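Local atomic coordinates of malonyl CoA-acyl carrier protein transacylase (Burkholderia pseudomallei 1710b, PDB entry 3EZO), a protein that probably transfers the malonyl group from malonyl-CoA to the holo form of acyl carrier protein, giving malonyl-ACP and free CoA. Residues P205-L210 and V254-G259; G136-I141 and Q172-G177; Q128-V133 and K212-K217; I238-V243 and P260-E265; P16-Q21 and N67-M72. One frame throughout, in Å; residues are numbered along the deposited sequence.

In the fold
Near the N terminus, interaction 5 closes a loop of mostly helix and ties the turn after strand 11-15 to helix 65-85. It ends before the others begin. Interaction 3 opens after helix 113-128 and closes on helix 212-223. Interaction 2, in the antiparallel sheet, falls wholly within that span. Interaction 1 opens at 205-210, before interaction 3 has closed, and ends at 254-259, so the two cross. Interaction 4 crosses interaction 1 in the same way, from 238-243 to 260-265. Interaction 1 touches interactions 2, 3 and 4, and interaction 5 through one long contact, Phe-206 with Gln-18. It holds His-207, a predicted active-site residue, close to the small sheet.

Interaction 1 of 5, residues P205-L210 and V254-G259; sequences PFHSSL and VRQAAG
The ring of His-207 is gripped at ND1 by two carbonyl groups of 254-259. ND1 donates to Gln-256 O at 2.7 Å and to Gly-259 O at 3.0 Å. Neither bond is straight, because one N-H is shared between them. Gln-256 O lies in the ring plane, while Gly-259 O is tilted 18° from it. Gln-256 O has a second donor, Gly-259 N of its own turn, which arrives from the face of the carbonyl plane opposite to ND1. A chi1 of -65° sets ND1 of His-207 against the carbonyls of this type I turn. The two acceptors restrict rotation of the ring. They also leave NE2 directed at Ser-98 OG, to which it is hydrogen-bonded. Ser-98 and His-207 are the predicted active-site pair, and Ser-98 sits in a sequence that fits a nucleophile elbow. Gln-256 lies beside this pair: its side-chain amide bonds to Ser-98 O, Asn-237 and Arg-123.

Backbone contacts add to the grip. His-207 N makes a weak bond to Ala-257 O at 3.1 Å, and His-207 CA approaches the same oxygen at 3.3 Å. Ala-258 contributes a van der Waals contact, its CB 3.4 Å from Ser-208 O. Within the type II turn of 205-208, Ser-208 OG donates to Pro-205 O at 2.7 Å, in the carbonyl plane and on a lone pair.

Interaction 2 of 5, residues G136-I141 and Q172-G177; sequences GGMAAI and QVVIAG
Ala-139 O takes the N-H of Ile-175 at 2.8 Å, in a fairly straight bond of 163°. Ala-139 N returns a bond to Ile-175 O. The pair lies midway along two antiparallel strands of the four-stranded sheet. This sheet belongs to the small ferredoxin-like subdomain known from FabD enzymes. Gly-137 with Gly-177 and Ile-141 with Val-173 are the other hydrogen-bonded pairs, so six backbone bonds join the strands. Between them, the alpha carbons of the non-hydrogen-bonded pairs come close: Met-138 and Ala-176 are 4.2 Å apart at CA.

The two faces differ. One carries Ala-139, Ile-141, Val-173 and Ile-175 and is covered by helices 146-156 and 179-191, which touch Ala-139, Val-173 and Ile-175. Ile-175 holds CG1 between its backbone N and carbonyl carbon (chi1 67°), which sets CG1 3.8 Å from Ala-139 CB. Its CG2 branch meets Ile-141 CG1 at 4.0 Å, the two side chains crossing at a slant. The other face carries Met-138, Ala-140, Val-174 and Ala-176. It looks toward the loop of Phe-206, beside the predicted active-site His-207. Met-138 bends at its last torsion (chi3 90°) over the neighbouring strand, bringing CE to 3.7 Å from Val-174 CG1.

Interaction 3 of 5, residues Q128-V133 and K212-K217; sequences QTAVPV and KPASDK
Lys-217 starts its side chain beside its own backbone N (chi1 -70°), and the chain then bends at chi3 (-70°). The bend carries NZ back over Thr-129 and Ala-130, just past the end of helix 113-128. With chi1 at 62°, Thr-129 OG1 lies on the side from which the lysine comes. The two side chains cross at about a right angle. Their bond is weak, with Lys-217 NZ 3.4 Å from Thr-129 OG1. Each group has a better partner in the last turn of helix 113-128: NZ donates to Ala-126 O, and OG1 is bonded to Gln-125 O. The contact therefore places a lysine at the C-terminal end of one helix from the first turns of another, helix 212-223. Carbonyl oxygens at a helix end would probably favour its positive charge.

The apolar part centres on the methyl of Ala-130. Its CB sits over the start of helix 212-223, 4.0 Å from Ala-214 CB and 4.1 Å from Pro-213 CB. The proline ring lies alongside the same residue, with Pro-213 CG 3.7 Å from Ala-130 O. Leu-211 also touches Ala-130. Along the helix, Lys-212 and Asp-216 form a salt bridge one turn apart. Lys-212 NZ meets Asp-216 OD2 at 2.6 Å, on the syn lone pair of that oxygen. The other carboxylate oxygen pairs with Arg-219.

Interaction 4 of 5, residues I238-V243 and P260-E265; sequences IDVAVV and PVRWVE
An inverse gamma turn centred on Arg-262, at the N-cap position of helix 263-272, meets the loop that follows strand 233-234. Arg-262 makes the polar part of the contact, with its guanidinium lying across the loop. NH1 donates to Ile-238 O at 3.1 Å. That oxygen lies near the guanidinium plane, but the donor is tilted 23° from the carbonyl plane. NE and NH2 hold Glu-265 side-on, one nitrogen to each carboxylate oxygen. Arg-262 NE reaches Glu-265 OE1 at 2.9 Å from above the carboxylate plane, while NH2 meets OE2 on its syn side. A bend at chi3 (67°) brings the guanidinium round to these partners. Bonds from all three nitrogens fix its orientation, and the carboxylate would be expected to balance its charge.

Val-240 CG1 packs on the first helical turn, 3.5 Å from Glu-265 O. Ile-238 CD1 rests 4.1 Å from Pro-260 CD. Asp-239 pairs with Arg-255 on helix 246-256, so the loop is tied to that helix too. The side chains of Val-240 and Arg-262 cross at about a right angle, and Val-240 CG2 stands over one face of the guanidinium, above its centre and 3.5 Å from Arg-262 CZ.

Interaction 5 of 5, residues P16-Q21 and N67-M72; sequences PGQGSQ and NTQPVM
Met-72 fills the tight side of this contact, where the type II turn 17-20 after strand 11-15 packs on helix 65-85. Its chain bends at chi2 (-53°) and chi3, which tucks the methyl under the turn. Met-72 CE lies 3.5 Å from Ser-20 CB and 3.7 Å from Pro-16 CG. The sulfur faces the next residue of the loop, with Met-72 SD 3.7 Å from Gln-21 CB. A water bridges the backbones here, donating to Pro-16 O and Met-72 O, each 2.8 Å from it. Gln-21, just after the turn, reaches back to it, and its OE1 accepts Gly-19 N at 2.8 Å on a lone pair in the carbonyl plane. This sets the amide against Thr-68 CG2; the two side chains cross at about a right angle. The amide nitrogen of Gln-21 bonds to Asn-63.

The other side is looser. Gly-19 is exposed, and Gln-18 is only partly covered. The extended Gln-18 side chain crosses that of Gln-69 at a slant, their amide planes 31° apart. The 2.5 Å between Gln-69 NE2 and Gln-18 OE1 is too short for a sound amide bond, so its detail is doubtful. Gln-69 OE1 bonds to NH1 of Arg-123, whose NH2 holds Gln-256 OE1 near the predicted active site.

Interaction 1 of 5, residues P205-L210 and V254-G259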
# COMPACT_ATOMS: atom_id res chain seq x y z
N PRO A 205 -3.08 14.63 -4.75
CA PRO A 205 -3.68 14.46 -3.41
C PRO A 205 -4.33 13.10 -3.21
O PRO A 205 -5.57 12.99 -3.04
CB PRO A 205 -4.75 15.55 -3.42
CG PRO A 205 -5.26 15.54 -4.82
CD PRO A 205 -4.06 15.23 -5.69
N PHE A 206 -3.50 12.07 -3.23
CA PHE A 206 -3.99 10.71 -3.15
C PHE A 206 -4.81 10.46 -1.87
O PHE A 206 -4.50 10.98 -0.78
CB PHE A 206 -2.80 9.73 -3.13
CG PHE A 206 -1.94 9.75 -4.36
CD1 PHE A 206 -2.39 10.22 -5.58
CD2 PHE A 206 -0.66 9.23 -4.30
CE1 PHE A 206 -1.58 10.21 -6.70
CE2 PHE A 206 0.18 9.23 -5.44
CZ PHE A 206 -0.30 9.72 -6.62
N HIS A 207 -5.85 9.65 -2.03
CA HIS A 207 -6.70 9.20 -0.94
C HIS A 207 -7.57 10.33 -0.35
O HIS A 207 -8.26 10.09 0.62
CB HIS A 207 -5.87 8.43 0.10
CG HIS A 207 -5.30 7.16 -0.44
ND1 HIS A 207 -6.09 6.07 -0.74
CD2 HIS A 207 -4.02 6.81 -0.77
CE1 HIS A 207 -5.32 5.11 -1.26
NE2 HIS A 207 -4.07 5.53 -1.27
N SER A 208 -7.56 11.50 -1.00
CA SER A 208 -8.52 12.58 -0.75
C SER A 208 -9.71 12.51 -1.69
O SER A 208 -9.65 11.91 -2.77
CB SER A 208 -7.86 13.97 -0.88
OG SER A 208 -7.71 14.37 -2.24
N SER A 209 -10.81 13.13 -1.26
CA SER A 209 -12.01 13.24 -2.09
C SER A 209 -11.76 13.94 -3.41
O SER A 209 -12.52 13.76 -4.35
CB SER A 209 -13.11 13.97 -1.30
OG SER A 209 -12.69 15.27 -0.89
N LEU A 210 -10.68 14.73 -3.51
CA LEU A 210 -10.29 15.32 -4.80
C LEU A 210 -9.94 14.30 -5.86
O LEU A 210 -10.00 14.58 -7.05
CB LEU A 210 -9.17 16.31 -4.66
CG LEU A 210 -9.35 17.37 -3.58
CD1 LEU A 210 -8.13 18.31 -3.69
CD2 LEU A 210 -10.65 18.04 -3.79
N VAL A 254 -12.23 0.71 -5.90
CA VAL A 254 -12.66 1.99 -6.53
C VAL A 254 -12.64 3.11 -5.48
O VAL A 254 -12.01 4.17 -5.68
CB VAL A 254 -14.07 1.85 -7.20
CG1 VAL A 254 -14.72 3.21 -7.52
CG2 VAL A 254 -14.00 0.95 -8.45
N ARG A 255 -13.27 2.85 -4.33
CA ARG A 255 -13.39 3.87 -3.29
C ARG A 255 -12.07 4.09 -2.59
O ARG A 255 -11.78 5.22 -2.10
CB ARG A 255 -14.52 3.52 -2.31
CG ARG A 255 -15.91 3.74 -2.91
CD ARG A 255 -17.07 3.46 -1.92
NE ARG A 255 -17.10 2.05 -1.55
CZ ARG A 255 -16.73 1.53 -0.38
NH1 ARG A 255 -16.33 2.31 0.59
NH2 ARG A 255 -16.78 0.20 -0.20
N GLN A 256 -11.24 3.06 -2.57
CA GLN A 256 -9.94 3.17 -1.87
C GLN A 256 -9.11 4.35 -2.36
O GLN A 256 -8.46 5.02 -1.56
CB GLN A 256 -9.14 1.90 -2.08
CG GLN A 256 -7.84 1.79 -1.26
CD GLN A 256 -6.70 1.03 -1.94
OE1 GLN A 256 -6.38 1.26 -3.12
NE2 GLN A 256 -6.01 0.23 -1.15
N ALA A 257 -9.14 4.60 -3.66
CA ALA A 257 -8.23 5.54 -4.28
C ALA A 257 -8.49 6.97 -3.83
O ALA A 257 -7.56 7.78 -3.82
CB ALA A 257 -8.31 5.44 -5.78
N ALA A 258 -9.74 7.26 -3.45
CA ALA A 258 -10.13 8.61 -3.12
C ALA A 258 -10.66 8.65 -1.70
O ALA A 258 -11.36 9.61 -1.33
CB ALA A 258 -11.19 9.14 -4.09
N GLY A 259 -10.31 7.64 -0.92
CA GLY A 259 -10.73 7.54 0.49
C GLY A 259 -9.60 7.09 1.39
O GLY A 259 -8.55 6.65 0.90

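Interaction 2 of 5, residues G136-I141 and Q172-G177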
# COMPACT_ATOMS: atom_id res chain seq x y z
N GLY A 136 -2.89 19.85 -5.76
CA GLY A 136 -2.80 19.33 -4.42
C GLY A 136 -1.59 18.50 -4.12
O GLY A 136 -0.72 18.29 -4.99
N GLY A 137 -1.57 17.98 -2.90
CA GLY A 137 -0.49 17.15 -2.40
C GLY A 137 -0.82 16.46 -1.10
O GLY A 137 -2.00 16.32 -0.73
N MET A 138 0.24 16.05 -0.41
CA MET A 138 0.16 15.25 0.80
C MET A 138 1.17 15.75 1.85
O MET A 138 2.21 16.37 1.49
CB MET A 138 0.50 13.81 0.41
CG MET A 138 -0.45 13.19 -0.60
SD MET A 138 -0.24 11.40 -0.74
CE MET A 138 -1.37 10.74 0.49
N ALA A 139 0.88 15.48 3.12
CA ALA A 139 1.81 15.82 4.20
C ALA A 139 1.76 14.81 5.32
O ALA A 139 0.73 14.19 5.56
CB ALA A 139 1.52 17.24 4.76
N ALA A 140 2.86 14.70 6.04
CA ALA A 140 3.02 13.77 7.15
C ALA A 140 2.95 14.53 8.44
O ALA A 140 3.68 15.48 8.64
CB ALA A 140 4.35 13.00 7.04
N ILE A 141 2.07 14.09 9.32
CA ILE A 141 1.91 14.71 10.62
C ILE A 141 2.26 13.69 11.68
O ILE A 141 1.69 12.59 11.75
CB ILE A 141 0.47 15.17 10.88
CG1 ILE A 141 -0.12 15.80 9.61
CG2 ILE A 141 0.47 16.11 12.11
CD1 ILE A 141 0.47 17.15 9.21
N GLN A 172 0.83 8.90 13.90
CA GLN A 172 1.41 8.95 12.57
C GLN A 172 0.29 8.96 11.49
O GLN A 172 -0.36 7.93 11.24
CB GLN A 172 2.36 7.77 12.45
CG GLN A 172 2.99 7.65 11.15
CD GLN A 172 4.26 6.73 11.18
OE1 GLN A 172 4.79 6.35 12.25
NE2 GLN A 172 4.73 6.38 9.99
N VAL A 173 0.05 10.14 10.92
CA VAL A 173 -1.08 10.38 10.03
C VAL A 173 -0.63 11.17 8.83
O VAL A 173 0.10 12.16 8.96
CB VAL A 173 -2.26 11.08 10.77
CG1 VAL A 173 -3.44 11.28 9.83
CG2 VAL A 173 -2.64 10.30 12.03
N VAL A 174 -1.03 10.72 7.65
CA VAL A 174 -0.81 11.47 6.44
C VAL A 174 -2.11 12.16 6.05
O VAL A 174 -3.17 11.56 6.03
CB VAL A 174 -0.30 10.55 5.29
CG1 VAL A 174 -0.19 11.28 3.94
CG2 VAL A 174 1.11 9.84 5.70
N ILE A 175 -1.99 13.43 5.66
CA ILE A 175 -3.13 14.21 5.15
C ILE A 175 -2.92 14.53 3.68
O ILE A 175 -1.81 14.43 3.18
CB ILE A 175 -3.29 15.53 5.98
CG1 ILE A 175 -2.11 16.50 5.75
CG2 ILE A 175 -3.39 15.17 7.48
CD1 ILE A 175 -2.30 17.97 6.37
N ALA A 176 -4.00 14.92 3.02
CA ALA A 176 -4.00 15.15 1.59
C ALA A 176 -5.13 16.10 1.23
O ALA A 176 -6.16 16.12 1.88
CB ALA A 176 -4.15 13.83 0.82
N GLY A 177 -4.92 16.87 0.17
CA GLY A 177 -5.93 17.85 -0.34
C GLY A 177 -5.26 18.93 -1.17
O GLY A 177 -4.24 18.68 -1.82

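Interaction 3 of 5, residues Q128-V133 and K212-K217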
# COMPACT_ATOMS: atom_id res chain seq x y z
N GLN A 128 -2.58 9.77 -10.81
CA GLN A 128 -1.66 10.87 -11.09
C GLN A 128 -2.33 11.98 -11.93
O GLN A 128 -1.90 13.10 -11.90
CB GLN A 128 -0.39 10.32 -11.76
CG GLN A 128 0.71 11.35 -11.98
CD GLN A 128 1.22 11.95 -10.68
OE1 GLN A 128 1.36 13.18 -10.59
NE2 GLN A 128 1.45 11.10 -9.64
N THR A 129 -3.36 11.65 -12.71
CA THR A 129 -4.00 12.62 -13.57
C THR A 129 -5.45 13.00 -13.20
O THR A 129 -6.16 13.62 -14.01
CB THR A 129 -3.96 12.08 -14.98
OG1 THR A 129 -4.71 10.87 -15.03
CG2 THR A 129 -2.48 11.81 -15.39
N ALA A 130 -5.91 12.64 -12.00
CA ALA A 130 -7.29 12.92 -11.58
C ALA A 130 -7.52 14.44 -11.48
O ALA A 130 -8.57 14.93 -11.91
CB ALA A 130 -7.62 12.25 -10.27
N VAL A 131 -6.55 15.17 -10.95
CA VAL A 131 -6.67 16.61 -10.79
C VAL A 131 -5.54 17.32 -11.52
O VAL A 131 -4.46 16.74 -11.74
CB VAL A 131 -6.73 17.05 -9.31
CG1 VAL A 131 -7.84 16.29 -8.57
CG2 VAL A 131 -5.45 16.83 -8.63
N PRO A 132 -5.79 18.57 -11.90
CA PRO A 132 -4.74 19.26 -12.64
C PRO A 132 -3.44 19.43 -11.85
O PRO A 132 -3.43 19.46 -10.63
CB PRO A 132 -5.39 20.60 -12.97
CG PRO A 132 -6.88 20.30 -13.04
CD PRO A 132 -7.03 19.37 -11.85
N VAL A 133 -2.35 19.51 -12.59
CA VAL A 133 -1.02 19.62 -12.01
C VAL A 133 -0.95 20.76 -11.00
O VAL A 133 -1.47 21.86 -11.26
CB VAL A 133 0.04 19.86 -13.13
CG1 VAL A 133 1.46 20.12 -12.53
CG2 VAL A 133 0.05 18.67 -14.11
N LYS A 212 -11.71 11.72 -6.73
CA LYS A 212 -12.87 11.00 -7.25
C LYS A 212 -12.74 10.60 -8.73
O LYS A 212 -13.23 9.52 -9.12
CB LYS A 212 -14.14 11.83 -7.09
CG LYS A 212 -15.38 11.27 -7.80
CD LYS A 212 -16.52 12.26 -7.80
CE LYS A 212 -17.74 11.80 -8.61
NZ LYS A 212 -17.54 11.66 -10.06
N PRO A 213 -12.14 11.47 -9.58
CA PRO A 213 -12.06 11.07 -10.99
C PRO A 213 -11.23 9.81 -11.20
O PRO A 213 -11.54 9.04 -12.06
CB PRO A 213 -11.45 12.31 -11.67
CG PRO A 213 -11.77 13.49 -10.72
CD PRO A 213 -11.81 12.91 -9.36
N ALA A 214 -10.24 9.55 -10.35
CA ALA A 214 -9.46 8.34 -10.43
C ALA A 214 -10.36 7.14 -10.11
O ALA A 214 -10.28 6.11 -10.80
CB ALA A 214 -8.25 8.41 -9.48
N SER A 215 -11.18 7.27 -9.07
CA SER A 215 -12.15 6.22 -8.73
C SER A 215 -13.06 5.90 -9.91
O SER A 215 -13.35 4.74 -10.18
CB SER A 215 -13.01 6.61 -7.50
OG SER A 215 -12.21 6.63 -6.35
N ASP A 216 -13.49 6.94 -10.62
CA ASP A 216 -14.39 6.72 -11.74
C ASP A 216 -13.72 5.94 -12.87
O ASP A 216 -14.34 5.06 -13.45
CB ASP A 216 -14.92 8.06 -12.27
CG ASP A 216 -15.84 8.74 -11.26
OD1 ASP A 216 -16.52 8.00 -10.51
OD2 ASP A 216 -15.87 9.99 -11.20
N LYS A 217 -12.47 6.25 -13.17
CA LYS A 217 -11.71 5.52 -14.19
C LYS A 217 -11.46 4.07 -13.74
O LYS A 217 -11.58 3.14 -14.54
CB LYS A 217 -10.38 6.23 -14.46
CG LYS A 217 -10.50 7.57 -15.18
CD LYS A 217 -9.10 8.27 -15.24
CE LYS A 217 -8.65 8.77 -13.80
NZ LYS A 217 -7.71 9.97 -13.62

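Interaction 4 of 5, residues I238-V243 and P260-E265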
# COMPACT_ATOMS: atom_id res chain seq x y z
N ILE A 238 -10.39 0.59 2.97
CA ILE A 238 -11.47 1.61 2.96
C ILE A 238 -12.51 1.35 4.05
O ILE A 238 -12.88 2.27 4.79
CB ILE A 238 -12.10 1.75 1.56
CG1 ILE A 238 -12.97 3.04 1.47
CG2 ILE A 238 -12.91 0.49 1.17
CD1 ILE A 238 -12.20 4.33 1.31
N ASP A 239 -12.92 0.10 4.21
CA ASP A 239 -13.98 -0.23 5.11
C ASP A 239 -13.54 -1.08 6.31
O ASP A 239 -14.32 -1.30 7.22
CB ASP A 239 -15.07 -0.97 4.35
CG ASP A 239 -15.75 -0.12 3.29
OD1 ASP A 239 -15.70 1.13 3.33
OD2 ASP A 239 -16.37 -0.74 2.39
N VAL A 240 -12.28 -1.52 6.34
CA VAL A 240 -11.86 -2.51 7.32
C VAL A 240 -12.81 -3.73 7.32
O VAL A 240 -13.15 -4.26 8.37
CB VAL A 240 -11.71 -1.89 8.72
CG1 VAL A 240 -10.82 -2.73 9.57
CG2 VAL A 240 -11.17 -0.41 8.62
N ALA A 241 -13.20 -4.17 6.12
CA ALA A 241 -14.14 -5.26 5.95
C ALA A 241 -13.46 -6.38 5.21
O ALA A 241 -12.60 -6.16 4.35
CB ALA A 241 -15.37 -4.78 5.13
N VAL A 242 -13.90 -7.59 5.52
CA VAL A 242 -13.58 -8.81 4.80
C VAL A 242 -14.80 -9.18 3.96
O VAL A 242 -15.82 -9.55 4.49
CB VAL A 242 -13.23 -9.98 5.80
CG1 VAL A 242 -12.91 -11.28 5.02
CG2 VAL A 242 -12.10 -9.57 6.71
N VAL A 243 -14.67 -9.04 2.64
CA VAL A 243 -15.74 -9.30 1.71
C VAL A 243 -15.29 -10.41 0.78
O VAL A 243 -14.08 -10.50 0.47
CB VAL A 243 -16.13 -8.00 0.93
CG1 VAL A 243 -16.66 -6.92 1.90
CG2 VAL A 243 -14.99 -7.45 0.11
N PRO A 260 -9.81 7.21 2.72
CA PRO A 260 -8.80 6.97 3.73
C PRO A 260 -8.33 5.54 3.85
O PRO A 260 -9.12 4.62 3.83
CB PRO A 260 -9.46 7.43 5.02
CG PRO A 260 -10.92 7.41 4.72
CD PRO A 260 -11.06 7.73 3.32
N VAL A 261 -7.02 5.38 3.98
CA VAL A 261 -6.40 4.10 4.22
C VAL A 261 -6.38 3.91 5.72
O VAL A 261 -5.63 4.59 6.43
CB VAL A 261 -4.99 4.04 3.57
CG1 VAL A 261 -4.30 2.72 3.88
CG2 VAL A 261 -5.13 4.25 2.04
N ARG A 262 -7.19 2.97 6.19
CA ARG A 262 -7.40 2.81 7.64
C ARG A 262 -6.49 1.71 8.14
O ARG A 262 -6.92 0.63 8.57
CB ARG A 262 -8.87 2.54 7.93
CG ARG A 262 -9.74 3.77 7.58
CD ARG A 262 -11.22 3.47 7.46
NE ARG A 262 -11.84 3.09 8.73
CZ ARG A 262 -13.06 2.56 8.82
NH1 ARG A 262 -13.82 2.39 7.74
NH2 ARG A 262 -13.54 2.23 10.00
N TRP A 263 -5.21 1.98 8.08
CA TRP A 263 -4.23 0.91 8.23
C TRP A 263 -4.15 0.39 9.67
O TRP A 263 -4.10 -0.83 9.90
CB TRP A 263 -2.85 1.32 7.71
CG TRP A 263 -1.91 0.16 7.80
CD1 TRP A 263 -0.87 0.01 8.67
CD2 TRP A 263 -2.00 -1.08 7.07
NE1 TRP A 263 -0.27 -1.20 8.49
CE2 TRP A 263 -0.94 -1.90 7.51
CE3 TRP A 263 -2.84 -1.55 6.07
CZ2 TRP A 263 -0.72 -3.20 6.99
CZ3 TRP A 263 -2.63 -2.82 5.56
CH2 TRP A 263 -1.59 -3.64 6.04
N VAL A 264 -4.13 1.31 10.63
CA VAL A 264 -4.20 0.94 12.03
C VAL A 264 -5.34 -0.04 12.26
O VAL A 264 -5.16 -1.11 12.82
CB VAL A 264 -4.34 2.21 12.96
CG1 VAL A 264 -4.65 1.83 14.43
CG2 VAL A 264 -3.09 3.05 12.86
N GLU A 265 -6.52 0.29 11.77
CA GLU A 265 -7.70 -0.54 11.98
C GLU A 265 -7.60 -1.91 11.32
O GLU A 265 -8.12 -2.91 11.85
CB GLU A 265 -8.94 0.21 11.48
CG GLU A 265 -9.31 1.37 12.40
CD GLU A 265 -10.41 2.22 11.83
OE1 GLU A 265 -10.11 3.12 11.01
OE2 GLU A 265 -11.59 1.95 12.15

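Interaction 5 of 5, residues P16-Q21 and N67-M72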
# COMPACT_ATOMS: atom_id res chain seq x y z
N PRO A 16 3.39 -4.18 1.36
CA PRO A 16 3.70 -2.74 1.25
C PRO A 16 3.25 -2.10 -0.07
O PRO A 16 2.96 -2.76 -1.04
CB PRO A 16 5.23 -2.70 1.40
CG PRO A 16 5.68 -4.05 0.84
CD PRO A 16 4.59 -5.02 1.21
N GLY A 17 3.14 -0.78 -0.08
CA GLY A 17 2.82 -0.06 -1.31
C GLY A 17 3.93 0.90 -1.67
O GLY A 17 5.11 0.66 -1.32
N GLN A 18 3.54 1.98 -2.35
CA GLN A 18 4.48 2.97 -2.83
C GLN A 18 5.27 3.55 -1.69
O GLN A 18 4.74 3.82 -0.63
CB GLN A 18 3.76 4.16 -3.47
CG GLN A 18 3.32 3.97 -4.84
CD GLN A 18 2.57 5.22 -5.39
OE1 GLN A 18 1.42 5.13 -5.81
NE2 GLN A 18 3.24 6.37 -5.39
N GLY A 19 6.53 3.86 -1.96
CA GLY A 19 7.38 4.44 -0.94
C GLY A 19 8.29 3.42 -0.32
O GLY A 19 9.16 3.80 0.45
N SER A 20 8.10 2.12 -0.61
CA SER A 20 8.97 1.09 -0.00
C SER A 20 10.06 0.62 -0.97
O SER A 20 10.85 -0.26 -0.62
CB SER A 20 8.16 -0.12 0.48
OG SER A 20 7.31 0.20 1.56
N GLN A 21 10.09 1.19 -2.17
CA GLN A 21 10.99 0.71 -3.21
C GLN A 21 12.38 1.33 -3.06
O GLN A 21 12.53 2.36 -2.44
CB GLN A 21 10.41 0.98 -4.61
CG GLN A 21 10.41 2.45 -5.11
CD GLN A 21 9.39 3.38 -4.41
OE1 GLN A 21 8.46 2.93 -3.70
NE2 GLN A 21 9.57 4.67 -4.62
N ASN A 67 5.60 3.47 -12.66
CA ASN A 67 6.52 2.35 -12.46
C ASN A 67 6.46 1.85 -11.03
O ASN A 67 6.47 0.64 -10.82
CB ASN A 67 7.99 2.77 -12.70
CG ASN A 67 8.30 2.93 -14.13
OD1 ASN A 67 7.67 2.30 -15.01
ND2 ASN A 67 9.34 3.72 -14.40
N THR A 68 6.44 2.76 -10.07
CA THR A 68 6.49 2.37 -8.67
C THR A 68 5.35 1.38 -8.32
O THR A 68 5.59 0.39 -7.65
CB THR A 68 6.50 3.59 -7.71
OG1 THR A 68 7.47 4.54 -8.14
CG2 THR A 68 6.83 3.16 -6.30
N GLN A 69 4.12 1.63 -8.79
CA GLN A 69 2.99 0.78 -8.39
C GLN A 69 3.13 -0.68 -8.91
O GLN A 69 3.13 -1.62 -8.12
CB GLN A 69 1.64 1.44 -8.75
CG GLN A 69 1.36 2.65 -7.86
CD GLN A 69 -0.07 3.10 -7.87
OE1 GLN A 69 -0.99 2.33 -8.16
NE2 GLN A 69 -0.28 4.38 -7.54
N PRO A 70 3.36 -0.85 -10.22
CA PRO A 70 3.67 -2.22 -10.68
C PRO A 70 4.99 -2.81 -10.13
O PRO A 70 5.07 -4.01 -9.91
CB PRO A 70 3.66 -2.13 -12.20
CG PRO A 70 3.47 -0.61 -12.56
CD PRO A 70 3.20 0.14 -11.33
N VAL A 71 6.00 -1.98 -9.89
CA VAL A 71 7.22 -2.44 -9.26
C VAL A 71 6.97 -3.01 -7.85
O VAL A 71 7.54 -4.04 -7.48
CB VAL A 71 8.32 -1.34 -9.23
CG1 VAL A 71 9.38 -1.69 -8.19
CG2 VAL A 71 8.94 -1.14 -10.64
N MET A 72 6.14 -2.32 -7.07
CA MET A 72 5.92 -2.75 -5.70
C MET A 72 5.00 -3.97 -5.60
O MET A 72 5.14 -4.77 -4.67
CB MET A 72 5.41 -1.62 -4.80
CG MET A 72 6.44 -0.66 -4.32
SD MET A 72 7.85 -1.42 -3.53
CE MET A 72 7.12 -2.29 -2.10
O HOH W 1 3.01 -4.84 -2.86